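Local coordinates for coat protein (Turnip yellow mosaic virus, PDB 2FZ2) that self-assembles as 180 copies into the T=3 icosahedral capsid that encloses the single-stranded RNA genome of the virus, at residues D[65-71]-D[177-183]; D[8-13]-D[111-116]; D[73-79]-D[170-176]. All blocks are in the same frame, centred on the assembly; numbering follows the deposited sequence.

Following the chain from its N terminus, the first segment met is 8-13, in the arm that precedes the first strand of the jelly roll; interaction 2 closes a loop from it to 111-116, leading into strand 114-118. Before that loop ends, strand 66-80 has supplied 65-71 and 73-79, whose partners on strand 169-182 come only later, so interaction 2 crosses both others. Interactions 1 and 3 are consecutive parts of one antiparallel pairing: 73-79 with 170-176 lies within the larger loop made by 65-71 with 177-183, and Leu71 touches Thr176 where they meet. Together they zip up one sheet, whereas interaction 2 fastens the arm to the other.

Interaction 1: D[65-71]-D[177-183]; sequences FYRHASL and LSMHSPL
Ser70 with Ser178 and His68 with His180 are hydrogen-bonded antiparallel pairs joining strands 66-80 and 169-182, neighbours in the BIDG sheet of the viral jelly roll. Among the backbone bonds, Ser178 N gives to Ser70 O at 3.0 Å and His180 N to His68 O at 3.1 Å, while the return bonds are weak. The chain turns a corner at Arg67 and at Ser181, yet the two segments stay joined: Arg67 N meets Ser181 O at 2.6 Å, and Leu183 N binds Phe65 O at 2.8 Å.

Apolar contacts occupy the face carrying Ala69, Leu71, Leu177 and Met179, where helix 57-63 also packs. The small Ala69 CB sits 3.7 Å from Met179 CB. Bends at chi2 and chi3 swing the flexible Met179 chain so that CE lies over one face of the Tyr66 ring, 3.9 Å from its centroid, with SD farther above it in a Met-aromatic contact. Leu71 CD2 packs on Leu177 CB at 3.8 Å.

Polar side chains take the other face. The His68 and His180 rings lie close, their planes at 86°; His68 ND1 is hydrogen-bonded to Asp143 OD2. At the corner, Arg67 sends its guanidinium to Asp149 of a neighbouring subunit, while its CG lies 3.4 Å from Pro182 O.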
loop_
_atom_site.group_PDB
_atom_site.type_symbol
_atom_site.label_atom_id
_atom_site.label_comp_id
_atom_site.label_asym_id
_atom_site.label_seq_id
_atom_site.Cartn_x
_atom_site.Cartn_y
_atom_site.Cartn_z
ATOM N N PHE D 65 115.803 -47.121 6.034
ATOM C CA PHE D 65 114.595 -47.516 5.274
ATOM C C PHE D 65 113.477 -46.496 5.084
ATOM O O PHE D 65 112.513 -46.782 4.379
ATOM C CB PHE D 65 113.954 -48.800 5.832
ATOM C CG PHE D 65 114.835 -50.019 5.726
ATOM C CD1 PHE D 65 115.283 -50.674 6.867
ATOM C CD2 PHE D 65 115.271 -50.477 4.491
ATOM C CE1 PHE D 65 116.164 -51.765 6.774
ATOM C CE2 PHE D 65 116.149 -51.561 4.394
ATOM C CZ PHE D 65 116.596 -52.203 5.539
ATOM N N TYR D 66 113.576 -45.327 5.711
ATOM C CA TYR D 66 112.561 -44.292 5.509
ATOM C C TYR D 66 113.260 -43.018 5.045
ATOM O O TYR D 66 114.418 -42.772 5.387
ATOM C CB TYR D 66 111.770 -44.035 6.790
ATOM C CG TYR D 66 111.097 -45.276 7.291
ATOM C CD1 TYR D 66 111.807 -46.200 8.046
ATOM C CD2 TYR D 66 109.776 -45.562 6.960
ATOM C CE1 TYR D 66 111.227 -47.389 8.458
ATOM C CE2 TYR D 66 109.176 -46.751 7.365
ATOM C CZ TYR D 66 109.913 -47.665 8.111
ATOM O OH TYR D 66 109.376 -48.876 8.496
ATOM N N ARG D 67 112.568 -42.213 4.250
ATOM C CA ARG D 67 113.177 -41.000 3.747
ATOM C C ARG D 67 112.981 -39.817 4.682
ATOM O O ARG D 67 113.845 -38.933 4.736
ATOM C CB ARG D 67 112.643 -40.679 2.347
ATOM C CG ARG D 67 112.599 -41.876 1.403
ATOM C CD ARG D 67 113.191 -41.536 0.045
ATOM N NE ARG D 67 112.184 -41.142 -0.947
ATOM C CZ ARG D 67 112.114 -39.931 -1.497
ATOM N NH1 ARG D 67 112.997 -39.005 -1.141
ATOM N NH2 ARG D 67 111.174 -39.641 -2.402
ATOM N N HIS D 68 111.860 -39.792 5.406
ATOM C CA HIS D 68 111.601 -38.706 6.347
ATOM C C HIS D 68 111.202 -39.226 7.697
ATOM O O HIS D 68 110.559 -40.273 7.799
ATOM C CB HIS D 68 110.492 -37.782 5.873
ATOM C CG HIS D 68 110.560 -37.461 4.422
ATOM N ND1 HIS D 68 111.175 -36.325 3.944
ATOM C CD2 HIS D 68 110.103 -38.130 3.341
ATOM C CE1 HIS D 68 111.094 -36.309 2.627
ATOM N NE2 HIS D 68 110.447 -37.393 2.237
ATOM N N ALA D 69 111.568 -38.459 8.723
ATOM C CA ALA D 69 111.276 -38.794 10.106
ATOM C C ALA D 69 111.553 -37.614 11.027
ATOM O O ALA D 69 112.695 -37.167 11.142
ATOM C CB ALA D 69 112.110 -39.966 10.533
ATOM N N SER D 70 110.491 -37.130 11.673
ATOM C CA SER D 70 110.538 -36.019 12.620
ATOM C C SER D 70 110.474 -36.610 14.019
ATOM O O SER D 70 110.218 -37.792 14.175
ATOM C CB SER D 70 109.326 -35.103 12.427
ATOM O OG SER D 70 109.622 -33.977 11.611
ATOM N N LEU D 71 110.682 -35.778 15.034
ATOM C CA LEU D 71 110.642 -36.206 16.436
ATOM C C LEU D 71 109.346 -35.784 17.107
ATOM O O LEU D 71 109.117 -34.588 17.294
ATOM C CB LEU D 71 111.787 -35.565 17.187
ATOM C CG LEU D 71 113.021 -36.434 17.187
ATOM C CD1 LEU D 71 114.217 -35.698 17.771
ATOM C CD2 LEU D 71 112.687 -37.657 17.993
ATOM N N LEU D 177 109.583 -41.051 17.485
ATOM C CA LEU D 177 109.580 -40.306 16.231
ATOM C C LEU D 177 108.624 -40.887 15.192
ATOM O O LEU D 177 108.264 -42.062 15.251
ATOM C CB LEU D 177 111.010 -40.226 15.668
ATOM C CG LEU D 177 111.901 -41.410 16.010
ATOM C CD1 LEU D 177 111.380 -42.550 15.228
ATOM C CD2 LEU D 177 113.343 -41.181 15.673
ATOM N N SER D 178 108.194 -40.044 14.258
ATOM C CA SER D 178 107.290 -40.466 13.201
ATOM C C SER D 178 108.068 -40.548 11.896
ATOM O O SER D 178 108.996 -39.778 11.666
ATOM C CB SER D 178 106.158 -39.457 13.038
ATOM O OG SER D 178 106.439 -38.583 11.954
ATOM N N MET D 179 107.692 -41.469 11.027
ATOM C CA MET D 179 108.396 -41.576 9.767
ATOM C C MET D 179 107.493 -42.058 8.658
ATOM O O MET D 179 106.429 -42.641 8.909
ATOM C CB MET D 179 109.577 -42.526 9.908
ATOM C CG MET D 179 109.314 -43.701 10.815
ATOM S SD MET D 179 110.823 -44.180 11.654
ATOM C CE MET D 179 110.755 -45.972 11.520
ATOM N N HIS D 180 107.921 -41.795 7.428
ATOM C CA HIS D 180 107.174 -42.215 6.262
ATOM C C HIS D 180 108.076 -42.250 5.045
ATOM O O HIS D 180 109.280 -41.979 5.146
ATOM C CB HIS D 180 105.970 -41.294 6.029
ATOM C CG HIS D 180 106.321 -39.859 5.763
ATOM N ND1 HIS D 180 107.582 -39.444 5.398
ATOM C CD2 HIS D 180 105.548 -38.745 5.767
ATOM C CE1 HIS D 180 107.569 -38.139 5.187
ATOM N NE2 HIS D 180 106.348 -37.690 5.404
ATOM N N SER D 181 107.489 -42.607 3.905
ATOM C CA SER D 181 108.217 -42.676 2.642
ATOM C C SER D 181 109.394 -43.636 2.718
ATOM O O SER D 181 110.453 -43.304 3.244
ATOM C CB SER D 181 108.710 -41.286 2.238
ATOM O OG SER D 181 107.657 -40.332 2.276
ATOM N N PRO D 182 109.216 -44.846 2.186
ATOM C CA PRO D 182 110.250 -45.876 2.184
ATOM C C PRO D 182 111.440 -45.498 1.326
ATOM O O PRO D 182 111.302 -44.866 0.283
ATOM C CB PRO D 182 109.534 -47.114 1.639
ATOM C CG PRO D 182 108.096 -46.796 1.667
ATOM C CD PRO D 182 107.993 -45.317 1.534
ATOM N N LEU D 183 112.619 -45.891 1.772
ATOM C CA LEU D 183 113.815 -45.592 1.022
ATOM C C LEU D 183 114.144 -46.839 0.244
ATOM O O LEU D 183 114.666 -47.802 0.788
ATOM C CB LEU D 183 114.958 -45.248 1.970
ATOM C CG LEU D 183 116.210 -44.605 1.387
ATOM C CD1 LEU D 183 117.410 -45.445 1.775
ATOM C CD2 LEU D 183 116.093 -44.479 -0.135
#

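Interaction 2: D[8-13]-D[111-116]; sequences APQDRT and YGGQIF. With nucleotides of chain A.
Tyr111 holds its ring CG opposite its own backbone N (chi1 -179°), which swings the phenol across to segment 8-13, and Gln10, with chi1 at -161°, sends CG toward Gly112. The contact fastens the N-terminal arm, here without regular secondary structure, to the loop leading into strand 114-118 and to the beginning of that strand, the F strand of the CHEF sheet in the jelly roll; the two segments run in opposite directions. Tyrosine suits its place because its hydroxyl spans the gap: Tyr111 OH donates to Arg12 O at 2.9 Å, from above the carbonyl plane, and Asp11 CB leans on Tyr111 OH at 3.7 Å. Gly112 has no side chain, and Gln10 CG settles 3.5 Å from its CA. Farther along, Gln114 NE2 makes a weak hydrogen bond to Pro9 O, and the compact Ala8 CB touches Phe116 CE2 at 3.6 Å.

RNA borders the arm. Arg12 leaves the backbone away from segment 111-116, and its NH2 forms a salt bridge with Glu135, while its CD lies 3.6 Å from O2 of the base of nucleotide C2 of chain A. A phosphate oxygen of that nucleotide, OP1, stands 3.6 Å from Tyr111 OH.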
loop_
_atom_site.group_PDB
_atom_site.type_symbol
_atom_site.label_atom_id
_atom_site.label_comp_id
_atom_site.label_asym_id
_atom_site.label_seq_id
_atom_site.Cartn_x
_atom_site.Cartn_y
_atom_site.Cartn_z
ATOM N N ALA D 8 112.253 -31.225 35.791
ATOM C CA ALA D 8 112.712 -29.841 35.705
ATOM C C ALA D 8 112.749 -29.366 34.274
ATOM O O ALA D 8 113.761 -29.504 33.588
ATOM C CB ALA D 8 114.090 -29.720 36.299
ATOM N N PRO D 9 111.658 -28.752 33.822
ATOM C CA PRO D 9 111.554 -28.252 32.457
ATOM C C PRO D 9 112.406 -27.013 32.300
ATOM O O PRO D 9 112.518 -26.201 33.231
ATOM C CB PRO D 9 110.072 -27.973 32.303
ATOM C CG PRO D 9 109.652 -27.591 33.683
ATOM C CD PRO D 9 110.461 -28.436 34.612
ATOM N N GLN D 10 112.985 -26.890 31.106
ATOM C CA GLN D 10 113.893 -25.804 30.725
ATOM C C GLN D 10 113.224 -24.481 30.426
ATOM O O GLN D 10 112.217 -24.467 29.721
ATOM C CB GLN D 10 114.663 -26.235 29.487
ATOM C CG GLN D 10 115.935 -25.479 29.209
ATOM C CD GLN D 10 116.860 -26.262 28.291
ATOM O OE1 GLN D 10 116.880 -26.050 27.071
ATOM N NE2 GLN D 10 117.632 -27.180 28.879
ATOM N N ASP D 11 113.782 -23.376 30.946
ATOM C CA ASP D 11 113.222 -22.041 30.679
ATOM C C ASP D 11 113.185 -21.976 29.148
ATOM O O ASP D 11 114.045 -22.556 28.484
ATOM C CB ASP D 11 114.125 -20.914 31.223
ATOM C CG ASP D 11 114.688 -21.204 32.612
ATOM O OD1 ASP D 11 113.881 -21.435 33.551
ATOM O OD2 ASP D 11 115.941 -21.182 32.762
ATOM N N ARG D 12 112.204 -21.289 28.576
ATOM C CA ARG D 12 112.109 -21.249 27.122
ATOM C C ARG D 12 111.821 -19.882 26.542
ATOM O O ARG D 12 111.698 -18.895 27.263
ATOM C CB ARG D 12 111.017 -22.206 26.640
ATOM C CG ARG D 12 110.161 -22.828 27.743
ATOM C CD ARG D 12 108.661 -22.867 27.403
ATOM N NE ARG D 12 108.379 -23.445 26.087
ATOM C CZ ARG D 12 108.332 -24.750 25.824
ATOM N NH1 ARG D 12 108.549 -25.640 26.791
ATOM N NH2 ARG D 12 108.061 -25.165 24.588
ATOM N N THR D 13 111.737 -19.848 25.216
ATOM C CA THR D 13 111.414 -18.646 24.453
ATOM C C THR D 13 110.954 -19.053 23.067
ATOM O O THR D 13 111.067 -20.212 22.674
ATOM C CB THR D 13 112.586 -17.682 24.291
ATOM O OG1 THR D 13 112.071 -16.366 24.042
ATOM C CG2 THR D 13 113.444 -18.090 23.128
ATOM N N TYR D 111 121.163 -19.533 28.196
ATOM C CA TYR D 111 119.806 -19.328 28.672
ATOM C C TYR D 111 119.051 -20.451 29.381
ATOM O O TYR D 111 118.787 -20.358 30.584
ATOM C CB TYR D 111 118.927 -18.820 27.553
ATOM C CG TYR D 111 117.521 -18.566 28.029
ATOM C CD1 TYR D 111 117.257 -17.634 29.034
ATOM C CD2 TYR D 111 116.451 -19.243 27.466
ATOM C CE1 TYR D 111 115.954 -17.386 29.455
ATOM C CE2 TYR D 111 115.139 -19.000 27.881
ATOM C CZ TYR D 111 114.898 -18.075 28.864
ATOM O OH TYR D 111 113.596 -17.830 29.219
ATOM N N GLY D 112 118.650 -21.485 28.665
ATOM C CA GLY D 112 117.920 -22.540 29.359
ATOM C C GLY D 112 118.688 -23.374 30.399
ATOM O O GLY D 112 118.087 -23.987 31.306
ATOM N N GLY D 113 120.016 -23.389 30.239
ATOM C CA GLY D 113 120.935 -24.133 31.091
ATOM C C GLY D 113 120.502 -24.427 32.506
ATOM O O GLY D 113 120.042 -23.529 33.213
ATOM N N GLN D 114 120.678 -25.679 32.928
ATOM C CA GLN D 114 120.277 -26.104 34.268
ATOM C C GLN D 114 121.347 -26.891 35.020
ATOM O O GLN D 114 122.208 -27.516 34.401
ATOM C CB GLN D 114 119.005 -26.944 34.171
ATOM C CG GLN D 114 117.812 -26.395 34.942
ATOM C CD GLN D 114 116.509 -26.803 34.293
ATOM O OE1 GLN D 114 116.502 -27.258 33.140
ATOM N NE2 GLN D 114 115.398 -26.650 35.023
ATOM N N ILE D 115 121.268 -26.877 36.356
ATOM C CA ILE D 115 122.245 -27.576 37.199
ATOM C C ILE D 115 121.630 -28.256 38.415
ATOM O O ILE D 115 120.966 -27.598 39.239
ATOM C CB ILE D 115 123.319 -26.596 37.716
ATOM C CG1 ILE D 115 124.376 -26.390 36.659
ATOM C CG2 ILE D 115 124.022 -27.153 38.933
ATOM C CD1 ILE D 115 125.005 -27.675 36.253
ATOM N N PHE D 116 121.885 -29.556 38.559
ATOM C CA PHE D 116 121.325 -30.271 39.691
ATOM C C PHE D 116 122.282 -31.044 40.541
ATOM O O PHE D 116 123.286 -31.572 40.062
ATOM C CB PHE D 116 120.265 -31.269 39.251
ATOM C CG PHE D 116 119.510 -30.854 38.051
ATOM C CD1 PHE D 116 120.006 -31.109 36.791
ATOM C CD2 PHE D 116 118.294 -30.197 38.179
ATOM C CE1 PHE D 116 119.297 -30.710 35.665
ATOM C CE2 PHE D 116 117.576 -29.791 37.056
ATOM C CZ PHE D 116 118.076 -30.047 35.802
ATOM P P C A 2 109.919 -16.238 31.183
ATOM O OP1 C A 2 111.141 -15.622 30.602
ATOM O OP2 C A 2 108.816 -15.360 31.662
ATOM O "O5'" C A 2 109.306 -17.191 30.064
ATOM C "C5'" C A 2 108.511 -16.638 29.017
ATOM C "C4'" C A 2 108.332 -17.644 27.912
ATOM O "O4'" C A 2 107.859 -18.885 28.508
ATOM C "C3'" C A 2 107.294 -17.275 26.854
ATOM O "O3'" C A 2 107.853 -16.439 25.805
ATOM C "C2'" C A 2 106.880 -18.663 26.365
ATOM O "O2'" C A 2 107.866 -19.212 25.509
ATOM C "C1'" C A 2 106.871 -19.467 27.678
ATOM N N1 C A 2 105.585 -19.536 28.437
ATOM C C2 C A 2 104.842 -20.741 28.404
ATOM O O2 C A 2 105.288 -21.715 27.763
ATOM N N3 C A 2 103.662 -20.810 29.074
ATOM C C4 C A 2 103.216 -19.755 29.760
ATOM N N4 C A 2 102.046 -19.879 30.392
ATOM C C5 C A 2 103.948 -18.529 29.825
ATOM C C6 C A 2 105.115 -18.463 29.156
ATOM O "O5'" C A 1 108.589 -17.303 36.125
ATOM C "C5'" C A 1 109.806 -17.866 35.617
ATOM C "C4'" C A 1 109.840 -18.708 34.331
ATOM O "O4'" C A 1 108.877 -19.802 34.382
ATOM C "C3'" C A 1 109.460 -18.117 32.966
ATOM O "O3'" C A 1 110.396 -17.233 32.373
ATOM C "C2'" C A 1 109.334 -19.364 32.076
ATOM O "O2'" C A 1 110.514 -19.880 31.469
ATOM C "C1'" C A 1 108.790 -20.381 33.067
ATOM N N1 C A 1 107.424 -20.868 32.716
ATOM C C2 C A 1 107.362 -22.019 31.917
ATOM O O2 C A 1 108.429 -22.514 31.510
ATOM N N3 C A 1 106.157 -22.554 31.599
ATOM C C4 C A 1 105.032 -21.970 32.021
ATOM N N4 C A 1 103.867 -22.557 31.701
ATOM C C5 C A 1 105.053 -20.764 32.796
ATOM C C6 C A 1 106.264 -20.254 33.127
#

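Interaction 3: D[73-79]-D[170-176]; sequences SLWVTIH and IITVSGT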
loop_
_atom_site.group_PDB
_atom_site.type_symbol
_atom_site.label_atom_id
_atom_site.label_comp_id
_atom_site.label_asym_id
_atom_site.label_seq_id
_atom_site.Cartn_x
_atom_site.Cartn_y
_atom_site.Cartn_z
ATOM N N SER D 73 108.303 -36.499 20.310
ATOM C CA SER D 73 108.554 -36.104 21.688
ATOM C C SER D 73 109.957 -36.548 22.071
ATOM O O SER D 73 110.445 -37.583 21.615
ATOM C CB SER D 73 107.515 -36.727 22.628
ATOM O OG SER D 73 107.368 -38.128 22.419
ATOM N N LEU D 74 110.613 -35.768 22.916
ATOM C CA LEU D 74 111.970 -36.110 23.298
ATOM C C LEU D 74 112.346 -35.509 24.635
ATOM O O LEU D 74 112.037 -34.353 24.907
ATOM C CB LEU D 74 112.934 -35.599 22.233
ATOM C CG LEU D 74 114.385 -35.480 22.673
ATOM C CD1 LEU D 74 114.924 -36.883 22.830
ATOM C CD2 LEU D 74 115.210 -34.693 21.667
ATOM N N TRP D 75 113.021 -36.293 25.463
ATOM C CA TRP D 75 113.458 -35.802 26.752
ATOM C C TRP D 75 114.643 -36.612 27.199
ATOM O O TRP D 75 114.994 -37.610 26.586
ATOM C CB TRP D 75 112.353 -35.928 27.794
ATOM C CG TRP D 75 112.056 -37.344 28.154
ATOM C CD1 TRP D 75 112.670 -38.099 29.114
ATOM C CD2 TRP D 75 111.093 -38.194 27.533
ATOM N NE1 TRP D 75 112.146 -39.373 29.127
ATOM C CE2 TRP D 75 111.177 -39.454 28.163
ATOM C CE3 TRP D 75 110.165 -38.014 26.499
ATOM C CZ2 TRP D 75 110.371 -40.522 27.794
ATOM C CZ3 TRP D 75 109.363 -39.078 26.132
ATOM C CH2 TRP D 75 109.472 -40.315 26.777
ATOM N N VAL D 76 115.249 -36.176 28.291
ATOM C CA VAL D 76 116.396 -36.862 28.838
ATOM C C VAL D 76 116.094 -37.157 30.292
ATOM O O VAL D 76 115.484 -36.348 30.998
ATOM C CB VAL D 76 117.634 -35.984 28.767
ATOM C CG1 VAL D 76 117.286 -34.594 29.270
ATOM C CG2 VAL D 76 118.762 -36.593 29.584
ATOM N N THR D 77 116.529 -38.322 30.742
ATOM C CA THR D 77 116.299 -38.722 32.110
ATOM C C THR D 77 117.589 -38.957 32.868
ATOM O O THR D 77 118.551 -39.522 32.342
ATOM C CB THR D 77 115.534 -40.033 32.193
ATOM O OG1 THR D 77 114.540 -40.117 31.156
ATOM C CG2 THR D 77 114.924 -40.155 33.555
ATOM N N ILE D 78 117.613 -38.519 34.115
ATOM C CA ILE D 78 118.776 -38.760 34.943
ATOM C C ILE D 78 118.308 -39.820 35.908
ATOM O O ILE D 78 117.345 -39.606 36.645
ATOM C CB ILE D 78 119.167 -37.550 35.756
ATOM C CG1 ILE D 78 119.297 -36.344 34.841
ATOM C CG2 ILE D 78 120.447 -37.845 36.512
ATOM C CD1 ILE D 78 120.266 -35.298 35.330
ATOM N N HIS D 79 118.964 -40.970 35.895
ATOM C CA HIS D 79 118.562 -42.040 36.782
ATOM C C HIS D 79 119.590 -42.169 37.853
ATOM O O HIS D 79 120.716 -42.587 37.598
ATOM C CB HIS D 79 118.445 -43.340 36.019
ATOM C CG HIS D 79 117.513 -43.265 34.857
ATOM N ND1 HIS D 79 117.895 -42.757 33.633
ATOM C CD2 HIS D 79 116.219 -43.640 34.726
ATOM C CE1 HIS D 79 116.876 -42.825 32.797
ATOM N NE2 HIS D 79 115.847 -43.355 33.434
ATOM N N ILE D 170 122.750 -42.699 35.798
ATOM C CA ILE D 170 122.655 -42.995 34.390
ATOM C C ILE D 170 121.832 -41.980 33.666
ATOM O O ILE D 170 120.762 -41.574 34.131
ATOM C CB ILE D 170 121.977 -44.300 34.160
ATOM C CG1 ILE D 170 122.298 -45.240 35.319
ATOM C CG2 ILE D 170 122.349 -44.815 32.795
ATOM C CD1 ILE D 170 123.195 -46.365 34.952
ATOM N N ILE D 171 122.320 -41.585 32.505
ATOM C CA ILE D 171 121.584 -40.627 31.748
ATOM C C ILE D 171 121.199 -41.219 30.438
ATOM O O ILE D 171 122.044 -41.633 29.658
ATOM C CB ILE D 171 122.384 -39.393 31.514
ATOM C CG1 ILE D 171 122.399 -38.572 32.797
ATOM C CG2 ILE D 171 121.747 -38.588 30.397
ATOM C CD1 ILE D 171 123.762 -38.238 33.280
ATOM N N THR D 172 119.900 -41.281 30.226
ATOM C CA THR D 172 119.370 -41.811 29.003
ATOM C C THR D 172 118.488 -40.746 28.447
ATOM O O THR D 172 117.950 -39.899 29.161
ATOM C CB THR D 172 118.492 -43.050 29.221
ATOM O OG1 THR D 172 117.130 -42.650 29.444
ATOM C CG2 THR D 172 118.983 -43.821 30.401
ATOM N N VAL D 173 118.347 -40.795 27.147
ATOM C CA VAL D 173 117.500 -39.867 26.493
ATOM C C VAL D 173 116.492 -40.782 25.829
ATOM O O VAL D 173 116.834 -41.876 25.388
ATOM C CB VAL D 173 118.294 -39.079 25.492
ATOM C CG1 VAL D 173 118.282 -39.774 24.168
ATOM C CG2 VAL D 173 117.730 -37.685 25.396
ATOM N N SER D 174 115.246 -40.357 25.784
ATOM C CA SER D 174 114.226 -41.177 25.177
ATOM C C SER D 174 113.222 -40.271 24.502
ATOM O O SER D 174 113.198 -39.055 24.721
ATOM C CB SER D 174 113.548 -42.029 26.246
ATOM O OG SER D 174 114.232 -41.878 27.482
ATOM N N GLY D 175 112.398 -40.878 23.668
ATOM C CA GLY D 175 111.389 -40.136 22.945
ATOM C C GLY D 175 110.802 -41.047 21.888
ATOM O O GLY D 175 111.017 -42.265 21.898
ATOM N N THR D 176 110.057 -40.469 20.963
ATOM C CA THR D 176 109.449 -41.255 19.910
ATOM C C THR D 176 109.421 -40.411 18.638
ATOM O O THR D 176 109.282 -39.184 18.698
ATOM C CB THR D 176 108.015 -41.717 20.329
ATOM O OG1 THR D 176 107.065 -41.322 19.335
ATOM C CG2 THR D 176 107.619 -41.111 21.681
#
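From Ser73 opposite Thr176 to His79 opposite Ile170, strands 66-80 and 169-182 run antiparallel, their axes at 157° and 4.6 Å apart at the closest. They are neighbours in the BIDG sheet of the jelly roll. The hydrogen-bonded pairs Ser73-Thr176, Trp75-Ser174, Thr77-Thr172 and His79-Ile170 each make both of their backbone bonds.

Side chains alternate between two faces. Leu74, Val76, Ile78, Ile171 and Val173 turn into the sandwich, toward strand 89-97 of the opposing sheet, whose Trp95 meets Leu74, Val76 and Val173. Beta-branched valine and isoleucine suit an extended backbone and, with Leu74, fill this layer: Val76 CG2 and Ile171 CG2 lie side by side at 3.7 Å, and Leu74 CD1 reaches Val173 CG2 at 3.9 Å. Gly175, paired with Leu74, brings no side chain to this layer; its CA comes within 4.1 Å of Leu74 CA and lies close to Ser73 O as well, which leaves no room for a CB between the strands.

On the other face chi1 of 69° puts Trp75 CG between the backbone N and the carbonyl carbon, and the indole leans over the partner strand. Ser174 O lies under one face of it, 3.6 Å from Trp75 CD2, with Gly175 N beside it, while NE1 bonds weakly to Thr77 OG1 at the ring edge. Asp11 of a neighbouring subunit also packs on this tryptophan, carrying the contact across a subunit interface.

At the far end Ile170 O is gripped twice by one histidine. His79 N donates to it at 2.6 Å, and the ring adds a second bond that should fix its rotation: ND1 donates within the ring plane, 53° above the carbonyl plane. Thr172 CG2 meets the same imidazole at CE1, 3.3 Å away.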